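PDB 1XG2: pectinesterase 1 from Solanum lycopersicum, which catalyses, through the pectinesterase domain that forms this chain, hydrolysis of methyl esters in pectin, releasing methanol, and may prepare fruit cell walls for softening during ripening. Local coordinates for residues A[161-166]-A[195-200]; A[142-147]-A[308-313]. One frame throughout, in Å; residues are numbered along the deposited sequence.

Contact 1. Residues A[161-166]-A[195-200]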
ATOM      1  N   VAL A 161      -6.848   1.368   2.229  1.00  9.34           N
ATOM      2  CA  VAL A 161      -7.333   1.252   0.864  1.00  9.44           C
ATOM      3  C   VAL A 161      -8.719   0.617   0.788  1.00  9.81           C
ATOM      4  O   VAL A 161      -8.991  -0.402   1.424  1.00  9.92           O
ATOM      5  CB  VAL A 161      -6.315   0.466  -0.037  1.00  9.31           C
ATOM      6  CG1 VAL A 161      -6.103  -0.942   0.461  1.00 10.18           C
ATOM      7  CG2 VAL A 161      -6.779   0.441  -1.483  1.00  8.56           C
ATOM      8  N   VAL A 162      -9.588   1.251   0.004  1.00  9.49           N
ATOM      9  CA  VAL A 162     -10.892   0.701  -0.345  1.00 10.47           C
ATOM     10  C   VAL A 162     -11.008   0.438  -1.847  1.00  9.95           C
ATOM     11  O   VAL A 162     -10.724   1.315  -2.671  1.00 10.48           O
ATOM     12  CB  VAL A 162     -12.008   1.656   0.091  1.00 10.38           C
ATOM     13  CG1 VAL A 162     -13.375   1.121  -0.316  1.00 12.12           C
ATOM     14  CG2 VAL A 162     -11.932   1.860   1.600  1.00 10.91           C
ATOM     15  N   PHE A 163     -11.413  -0.782  -2.176  1.00 10.57           N
ATOM     16  CA  PHE A 163     -11.794  -1.193  -3.525  1.00 10.89           C
ATOM     17  C   PHE A 163     -13.308  -1.209  -3.575  1.00 11.50           C
ATOM     18  O   PHE A 163     -13.961  -1.868  -2.762  1.00 12.21           O
ATOM     19  CB  PHE A 163     -11.248  -2.583  -3.856  1.00 10.98           C
ATOM     20  CG  PHE A 163      -9.758  -2.648  -3.890  1.00 11.41           C
ATOM     21  CD1 PHE A 163      -9.036  -2.807  -2.721  1.00 11.38           C
ATOM     22  CD2 PHE A 163      -9.067  -2.544  -5.096  1.00 12.47           C
ATOM     23  CE1 PHE A 163      -7.658  -2.835  -2.745  1.00 10.40           C
ATOM     24  CE2 PHE A 163      -7.690  -2.578  -5.126  1.00 10.22           C
ATOM     25  CZ  PHE A 163      -6.987  -2.732  -3.956  1.00 11.38           C
ATOM     26  N   GLN A 164     -13.870  -0.469  -4.518  1.00 11.64           N
ATOM     27  CA  GLN A 164     -15.305  -0.373  -4.647  1.00 12.16           C
ATOM     28  C   GLN A 164     -15.727  -0.603  -6.082  1.00 11.36           C
ATOM     29  O   GLN A 164     -15.220   0.051  -6.977  1.00 10.52           O
ATOM     30  CB  GLN A 164     -15.748   1.008  -4.190  1.00 12.36           C
ATOM     31  CG  GLN A 164     -17.043   1.029  -3.477  1.00 14.85           C
ATOM     32  CD  GLN A 164     -17.351   2.403  -2.932  1.00 13.92           C
ATOM     33  OE1 GLN A 164     -17.531   3.341  -3.705  1.00 13.02           O
ATOM     34  NE2 GLN A 164     -17.389   2.534  -1.611  1.00 12.88           N
ATOM     35  N   LYS A 165     -16.671  -1.520  -6.292  1.00 11.58           N
ATOM     36  CA  LYS A 165     -17.164  -1.842  -7.632  1.00 12.24           C
ATOM     37  C   LYS A 165     -16.034  -2.202  -8.609  1.00 12.16           C
ATOM     38  O   LYS A 165     -16.041  -1.816  -9.778  1.00 12.10           O
ATOM     39  CB  LYS A 165     -18.038  -0.705  -8.176  1.00 13.43           C
ATOM     40  CG  LYS A 165     -19.160  -0.299  -7.232  1.00 16.95           C
ATOM     41  CD  LYS A 165     -20.525  -0.707  -7.714  1.00 22.84           C
ATOM     42  CE  LYS A 165     -21.627  -0.352  -6.687  1.00 26.17           C
ATOM     43  NZ  LYS A 165     -22.223   1.024  -6.864  1.00 26.55           N
ATOM     44  N   CYS A 166     -15.068  -2.957  -8.100  1.00 11.19           N
ATOM     45  CA  CYS A 166     -14.000  -3.524  -8.909  1.00 11.50           C
ATOM     46  C   CYS A 166     -14.261  -4.999  -9.145  1.00 11.15           C
ATOM     47  O   CYS A 166     -14.932  -5.645  -8.352  1.00 11.21           O
ATOM     48  CB  CYS A 166     -12.652  -3.368  -8.203  1.00 11.47           C
ATOM     49  SG  CYS A 166     -12.148  -1.636  -8.005  1.00 12.60           S
ATOM     50  N   THR A 195      -7.025  -3.317   4.207  1.00 10.55           N
ATOM     51  CA  THR A 195      -7.643  -3.437   2.898  1.00  9.72           C
ATOM     52  C   THR A 195      -9.122  -3.740   3.056  1.00  9.70           C
ATOM     53  O   THR A 195      -9.510  -4.684   3.717  1.00  9.60           O
ATOM     54  CB  THR A 195      -6.964  -4.550   2.114  1.00  9.42           C
ATOM     55  OG1 THR A 195      -5.649  -4.131   1.727  1.00  9.33           O
ATOM     56  CG2 THR A 195      -7.696  -4.844   0.809  1.00  9.42           C
ATOM     57  N   SER A 196      -9.941  -2.949   2.390  1.00 10.20           N
ATOM     58  CA  SER A 196     -11.382  -3.124   2.424  1.00 10.28           C
ATOM     59  C   SER A 196     -11.859  -3.318   0.990  1.00 10.29           C
ATOM     60  O   SER A 196     -11.530  -2.529   0.114  1.00 10.32           O
ATOM     61  CB  SER A 196     -12.033  -1.888   3.036  1.00 11.09           C
ATOM     62  OG  SER A 196     -13.442  -1.934   2.908  1.00 11.80           O
ATOM     63  N   ILE A 197     -12.619  -4.382   0.760  1.00 10.15           N
ATOM     64  CA  ILE A 197     -13.149  -4.712  -0.549  1.00 10.34           C
ATOM     65  C   ILE A 197     -14.673  -4.688  -0.414  1.00 10.75           C
ATOM     66  O   ILE A 197     -15.233  -5.457   0.363  1.00 11.40           O
ATOM     67  CB  ILE A 197     -12.642  -6.106  -0.972  1.00 10.24           C
ATOM     68  CG1 ILE A 197     -11.143  -6.050  -1.272  1.00 10.33           C
ATOM     69  CG2 ILE A 197     -13.411  -6.669  -2.197  1.00  9.13           C
ATOM     70  CD1 ILE A 197     -10.480  -7.423  -1.220  1.00 11.71           C
ATOM     71  N   GLN A 198     -15.319  -3.817  -1.174  1.00 11.61           N
ATOM     72  CA  GLN A 198     -16.741  -3.507  -1.005  1.00 12.37           C
ATOM     73  C   GLN A 198     -17.456  -3.401  -2.339  1.00 12.16           C
ATOM     74  O   GLN A 198     -16.999  -2.696  -3.221  1.00 11.41           O
ATOM     75  CB  GLN A 198     -16.868  -2.165  -0.273  1.00 12.48           C
ATOM     76  CG  GLN A 198     -18.247  -1.863   0.256  1.00 14.43           C
ATOM     77  CD  GLN A 198     -18.343  -0.467   0.871  1.00 16.35           C
ATOM     78  OE1 GLN A 198     -17.593   0.442   0.493  1.00 16.33           O
ATOM     79  NE2 GLN A 198     -19.284  -0.295   1.803  1.00 15.36           N
ATOM     80  N   PHE A 199     -18.597  -4.073  -2.473  1.00 12.79           N
ATOM     81  CA  PHE A 199     -19.375  -4.065  -3.723  1.00 12.98           C
ATOM     82  C   PHE A 199     -18.540  -4.513  -4.924  1.00 13.35           C
ATOM     83  O   PHE A 199     -18.720  -4.017  -6.032  1.00 13.51           O
ATOM     84  CB  PHE A 199     -19.963  -2.687  -4.033  1.00 13.24           C
ATOM     85  CG  PHE A 199     -20.537  -1.977  -2.849  1.00 14.39           C
ATOM     86  CD1 PHE A 199     -20.239  -0.642  -2.630  1.00 16.08           C
ATOM     87  CD2 PHE A 199     -21.398  -2.618  -1.975  1.00 15.42           C
ATOM     88  CE1 PHE A 199     -20.766   0.032  -1.539  1.00 15.73           C
ATOM     89  CE2 PHE A 199     -21.928  -1.946  -0.878  1.00 17.03           C
ATOM     90  CZ  PHE A 199     -21.617  -0.617  -0.669  1.00 16.85           C
ATOM     91  N   CYS A 200     -17.655  -5.471  -4.694  1.00 13.35           N
ATOM     92  CA  CYS A 200     -16.776  -5.977  -5.723  1.00 12.99           C
ATOM     93  C   CYS A 200     -17.266  -7.333  -6.223  1.00 13.90           C
ATOM     94  O   CYS A 200     -18.140  -7.968  -5.625  1.00 12.83           O
ATOM     95  CB  CYS A 200     -15.353  -6.099  -5.170  1.00 13.48           C
ATOM     96  SG  CYS A 200     -14.525  -4.488  -4.987  1.00 12.61           S
TER
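Ser196 sits in the gap between two peptide groups of the neighbouring strand: its N donates to Val161 O, and its O accepts from Phe163 N at 2.9 Å in an almost straight bond of 171°. The ladder continues with Gln198 N on Phe163 O, again 2.9 Å, and fades where the strands end, Lys165 N reaching Gln198 O only weakly. These are neighbouring coils of the right-handed parallel β-helix of pectinesterases, and the two glutamines fall in register from coil to coil. Inside, Phe163 sets CD1 4.1 Å from Ile197 CG1, while Tyr143 stacks on the same ring. On the other face Gln164 and Gln198 run side by side, their amide planes turned 53° apart. Gln164 NE2 gives a hydrogen to Gln198 OE1 at 3.0 Å, approaching from above the carbonyl plane although the acceptor lies close to the plane of the Gln164 amide. The same nitrogen also bonds Val312 O, and Gln198 NE2 goes to Gly314 O, so the pair ties the C-terminal tail to the β-helix. A leucine in place of Gln164 has no amide to share, and would probably leave the Gln198 amide freer to turn and the tail at Val312 less firmly held. Ser196 OG is taken up by Phe292 O. Beyond the strands, Cys166 N donates a hydrogen bond to Cys200 SG at 3.5 Å; with SG anti to the carbonyl carbon (chi1 -74°), the sulfur of Cys200 also packs against Phe163 CB. The two cysteines are not joined as a disulfide here, and Lys165 CE lies 3.9 Å from Phe199 CB on its way to a salt bridge with Asp317.

Contact 2. Residues A[142-147]-A[308-313]; sequences FYRDSY and GVAYVD
Arg144 and Phe142 project from strand 140-144 of the parallel β-helix and meet the segment 308-313, an irregular piece of the C-terminal tail that crosses the outside of the coils. Being two residues apart on one strand, they point to the same side, and both bear on Ala310. Arg144, which buries the larger area, leaves the backbone with CG anti to N (chi1 178°) and then bends at chi2 (71°), a turn that carries the chain across the carbonyl oxygen of Ala310. Its CD lies 3.4 Å from Ala310 O, and the methyl CB of Ala310 rests over one face of the guanidinium, off-centre toward the rim, 3.6 Å from NH2. The charge is met within the strand's own segment: NE forms a salt bridge with Asp145 OD2 at 3.1 Å, although its hydrogen bond there is weak. NH1 adds a weak bond to Gln164 OE1 on the next strand.

Phe142 presents the edge of its ring to the tail. Ala310 O lies in the ring plane, 3.5 Å from CE2, where the C-H groups of the rim face the carbonyl oxygen. Trp303 and Leu304 of helix 301-304 and Val294 of helix 294-297 also touch this phenylalanine. In the conformer described here, one of two modelled for Val309, its methyls span both partners, CG2 against Arg144 CG and CG1 against Phe142 CE2. At the far corner of the ring, Phe142 CZ meets Tyr311 CB at 3.5 Å.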
ATOM      1  N   PHE A 142      -8.079   4.832  -3.138  1.00  7.76           N
ATOM      2  CA  PHE A 142      -9.413   4.437  -3.551  1.00  8.30           C
ATOM      3  C   PHE A 142      -9.338   3.891  -4.968  1.00  8.28           C
ATOM      4  O   PHE A 142      -8.834   4.570  -5.882  1.00  8.33           O
ATOM      5  CB  PHE A 142     -10.343   5.644  -3.497  1.00  8.18           C
ATOM      6  CG  PHE A 142     -11.781   5.340  -3.821  1.00  8.05           C
ATOM      7  CD1 PHE A 142     -12.518   4.455  -3.056  1.00  9.95           C
ATOM      8  CD2 PHE A 142     -12.405   5.976  -4.890  1.00  9.68           C
ATOM      9  CE1 PHE A 142     -13.844   4.187  -3.381  1.00 11.45           C
ATOM     10  CE2 PHE A 142     -13.744   5.722  -5.199  1.00  9.39           C
ATOM     11  CZ  PHE A 142     -14.446   4.830  -4.458  1.00  9.97           C
ATOM     12  N   TYR A 143      -9.854   2.678  -5.131  1.00  8.48           N
ATOM     13  CA  TYR A 143      -9.963   1.996  -6.406  1.00  9.06           C
ATOM     14  C   TYR A 143     -11.438   1.841  -6.744  1.00  9.48           C
ATOM     15  O   TYR A 143     -12.210   1.343  -5.939  1.00  9.80           O
ATOM     16  CB  TYR A 143      -9.298   0.616  -6.353  1.00  9.39           C
ATOM     17  CG  TYR A 143      -7.806   0.724  -6.196  1.00  8.13           C
ATOM     18  CD1 TYR A 143      -7.236   1.067  -4.962  1.00  9.26           C
ATOM     19  CD2 TYR A 143      -6.956   0.486  -7.262  1.00  8.08           C
ATOM     20  CE1 TYR A 143      -5.863   1.175  -4.808  1.00  8.20           C
ATOM     21  CE2 TYR A 143      -5.567   0.606  -7.116  1.00  8.26           C
ATOM     22  CZ  TYR A 143      -5.037   0.972  -5.891  1.00  8.23           C
ATOM     23  OH  TYR A 143      -3.672   1.109  -5.736  1.00  9.04           O
ATOM     24  N   ARG A 144     -11.810   2.268  -7.939  1.00  9.83           N
ATOM     25  CA  ARG A 144     -13.200   2.306  -8.360  1.00 10.18           C
ATOM     26  C   ARG A 144     -13.334   1.829  -9.795  1.00 10.19           C
ATOM     27  O   ARG A 144     -12.565   2.234 -10.669  1.00  9.65           O
ATOM     28  CB  ARG A 144     -13.720   3.732  -8.226  1.00 10.55           C
ATOM     29  CG  ARG A 144     -15.147   3.961  -8.680  1.00 11.68           C
ATOM     30  CD  ARG A 144     -16.221   3.351  -7.781  1.00 12.65           C
ATOM     31  NE  ARG A 144     -17.526   3.446  -8.434  1.00 12.68           N
ATOM     32  CZ  ARG A 144     -18.694   3.581  -7.815  1.00 13.13           C
ATOM     33  NH1 ARG A 144     -18.782   3.608  -6.486  1.00 12.36           N
ATOM     34  NH2 ARG A 144     -19.801   3.676  -8.541  1.00 13.82           N
ATOM     35  N   ASP A 145     -14.353   1.001 -10.037  1.00 11.05           N
ATOM     36  CA  ASP A 145     -14.720   0.567 -11.381  1.00 11.75           C
ATOM     37  C   ASP A 145     -13.546  -0.047 -12.154  1.00 11.71           C
ATOM     38  O   ASP A 145     -13.437   0.121 -13.364  1.00 11.63           O
ATOM     39  CB  ASP A 145     -15.304   1.742 -12.168  1.00 12.63           C
ATOM     40  CG  ASP A 145     -16.667   2.186 -11.649  1.00 15.34           C
ATOM     41  OD1 ASP A 145     -17.113   3.279 -12.057  1.00 19.43           O
ATOM     42  OD2 ASP A 145     -17.357   1.524 -10.848  1.00 16.64           O
ATOM     43  N   SER A 146     -12.665  -0.752 -11.447  1.00 11.52           N
ATOM     44  CA  SER A 146     -11.422  -1.221 -12.046  1.00 11.37           C
ATOM     45  C   SER A 146     -11.381  -2.746 -12.080  1.00 11.52           C
ATOM     46  O   SER A 146     -12.144  -3.421 -11.396  1.00 11.07           O
ATOM     47  CB  SER A 146     -10.219  -0.647 -11.282  1.00 11.93           C
ATOM     48  OG  SER A 146     -10.100   0.760 -11.487  1.00 10.81           O
ATOM     49  N   TYR A 147     -10.470  -3.273 -12.893  1.00 11.03           N
ATOM     50  CA  TYR A 147     -10.226  -4.692 -13.004  1.00 11.66           C
ATOM     51  C   TYR A 147      -8.808  -4.917 -12.483  1.00 11.43           C
ATOM     52  O   TYR A 147      -7.888  -4.256 -12.926  1.00 10.99           O
ATOM     53  CB  TYR A 147     -10.356  -5.060 -14.481  1.00 12.34           C
ATOM     54  CG  TYR A 147     -10.258  -6.500 -14.870  1.00 15.98           C
ATOM     55  CD1 TYR A 147     -11.406  -7.257 -15.132  1.00 19.18           C
ATOM     56  CD2 TYR A 147      -9.009  -7.092 -15.079  1.00 18.74           C
ATOM     57  CE1 TYR A 147     -11.297  -8.604 -15.557  1.00 20.31           C
ATOM     58  CE2 TYR A 147      -8.889  -8.412 -15.508  1.00 20.94           C
ATOM     59  CZ  TYR A 147     -10.022  -9.173 -15.743  1.00 21.11           C
ATOM     60  OH  TYR A 147      -9.856 -10.493 -16.155  1.00 19.91           O
ATOM     61  N   GLY A 308     -14.165  14.107  -8.786  1.00 19.32           N
ATOM     62  CA  GLY A 308     -15.225  13.790  -9.724  1.00 18.30           C
ATOM     63  C   GLY A 308     -15.641  12.319  -9.770  1.00 17.62           C
ATOM     64  O   GLY A 308     -16.709  12.005 -10.307  1.00 17.13           O
ATOM     65  N   VAL A 309     -14.819  11.415  -9.220  1.00 16.14           N
ATOM     66  CA  VAL A 309     -15.125   9.977  -9.225  1.00 15.81           C
ATOM     67  C   VAL A 309     -16.366   9.636  -8.396  1.00 15.29           C
ATOM     68  O   VAL A 309     -16.659  10.295  -7.392  1.00 14.50           O
ATOM     69  CB  VAL A 309     -13.907   9.119  -8.706  1.00 15.91           C
ATOM     70  CG1 VAL A 309     -13.793   9.185  -7.183  0.50 16.97           C
ATOM     71  CG2 VAL A 309     -14.026   7.673  -9.152  0.50 15.45           C
ATOM     72  N   ALA A 310     -17.106   8.610  -8.812  1.00 14.55           N
ATOM     73  CA  ALA A 310     -18.195   8.104  -7.984  1.00 14.67           C
ATOM     74  C   ALA A 310     -17.657   7.341  -6.784  1.00 14.71           C
ATOM     75  O   ALA A 310     -16.671   6.594  -6.898  1.00 13.48           O
ATOM     76  CB  ALA A 310     -19.110   7.195  -8.790  1.00 15.24           C
ATOM     77  N   TYR A 311     -18.299   7.540  -5.635  1.00 14.48           N
ATOM     78  CA  TYR A 311     -18.042   6.708  -4.462  1.00 14.88           C
ATOM     79  C   TYR A 311     -19.263   6.613  -3.580  1.00 15.87           C
ATOM     80  O   TYR A 311     -20.090   7.529  -3.539  1.00 15.71           O
ATOM     81  CB  TYR A 311     -16.840   7.228  -3.636  1.00 15.04           C
ATOM     82  CG  TYR A 311     -17.042   8.598  -3.010  1.00 14.51           C
ATOM     83  CD1 TYR A 311     -16.928   9.763  -3.766  1.00 15.01           C
ATOM     84  CD2 TYR A 311     -17.355   8.727  -1.664  1.00 16.16           C
ATOM     85  CE1 TYR A 311     -17.109  11.023  -3.192  1.00 16.88           C
ATOM     86  CE2 TYR A 311     -17.547   9.973  -1.090  1.00 17.00           C
ATOM     87  CZ  TYR A 311     -17.426  11.113  -1.845  1.00 19.26           C
ATOM     88  OH  TYR A 311     -17.619  12.347  -1.248  1.00 21.00           O
ATOM     89  N   VAL A 312     -19.370   5.482  -2.897  1.00 16.12           N
ATOM     90  CA  VAL A 312     -20.305   5.284  -1.815  1.00 17.18           C
ATOM     91  C   VAL A 312     -19.538   5.510  -0.525  1.00 17.59           C
ATOM     92  O   VAL A 312     -18.511   4.878  -0.277  1.00 17.78           O
ATOM     93  CB  VAL A 312     -20.904   3.865  -1.852  1.00 16.99           C
ATOM     94  CG1 VAL A 312     -21.698   3.553  -0.584  1.00 18.03           C
ATOM     95  CG2 VAL A 312     -21.765   3.699  -3.107  1.00 18.41           C
ATOM     96  N   ASP A 313     -20.073   6.396   0.310  1.00 18.49           N
ATOM     97  CA  ASP A 313     -19.434   6.807   1.551  1.00 19.34           C
ATOM     98  C   ASP A 313     -19.548   5.798   2.704  1.00 19.12           C
ATOM     99  O   ASP A 313     -18.628   5.663   3.526  1.00 17.97           O
ATOM    100  CB  ASP A 313     -20.055   8.133   1.996  1.00 20.19           C
ATOM    101  CG  ASP A 313     -19.120   8.941   2.830  1.00 23.93           C
ATOM    102  OD1 ASP A 313     -18.053   9.337   2.320  1.00 30.76           O
ATOM    103  OD2 ASP A 313     -19.355   9.227   4.018  1.00 30.53           O
TER

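In the fold
The centres of the two contacts lie about 9 Å apart, and both involve the same parallel sheet of the β-helix, in which strands 140-144, 160-164 and 194-198 follow one another. Contact 1 joins two successive coils, its segments separated by 28 residues; contact 2 brings the tail back over 160 residues to the coil before them, so that contact 1 falls within the span it encloses. They meet directly where Gln164 N approaches Tyr143 O at 2.8 Å, a probable backbone hydrogen bond between neighbouring strands. Contact 1 thus continues the repeating stack, whereas contact 2 lays the C-terminal segment against its outer face, away from the annotated sites.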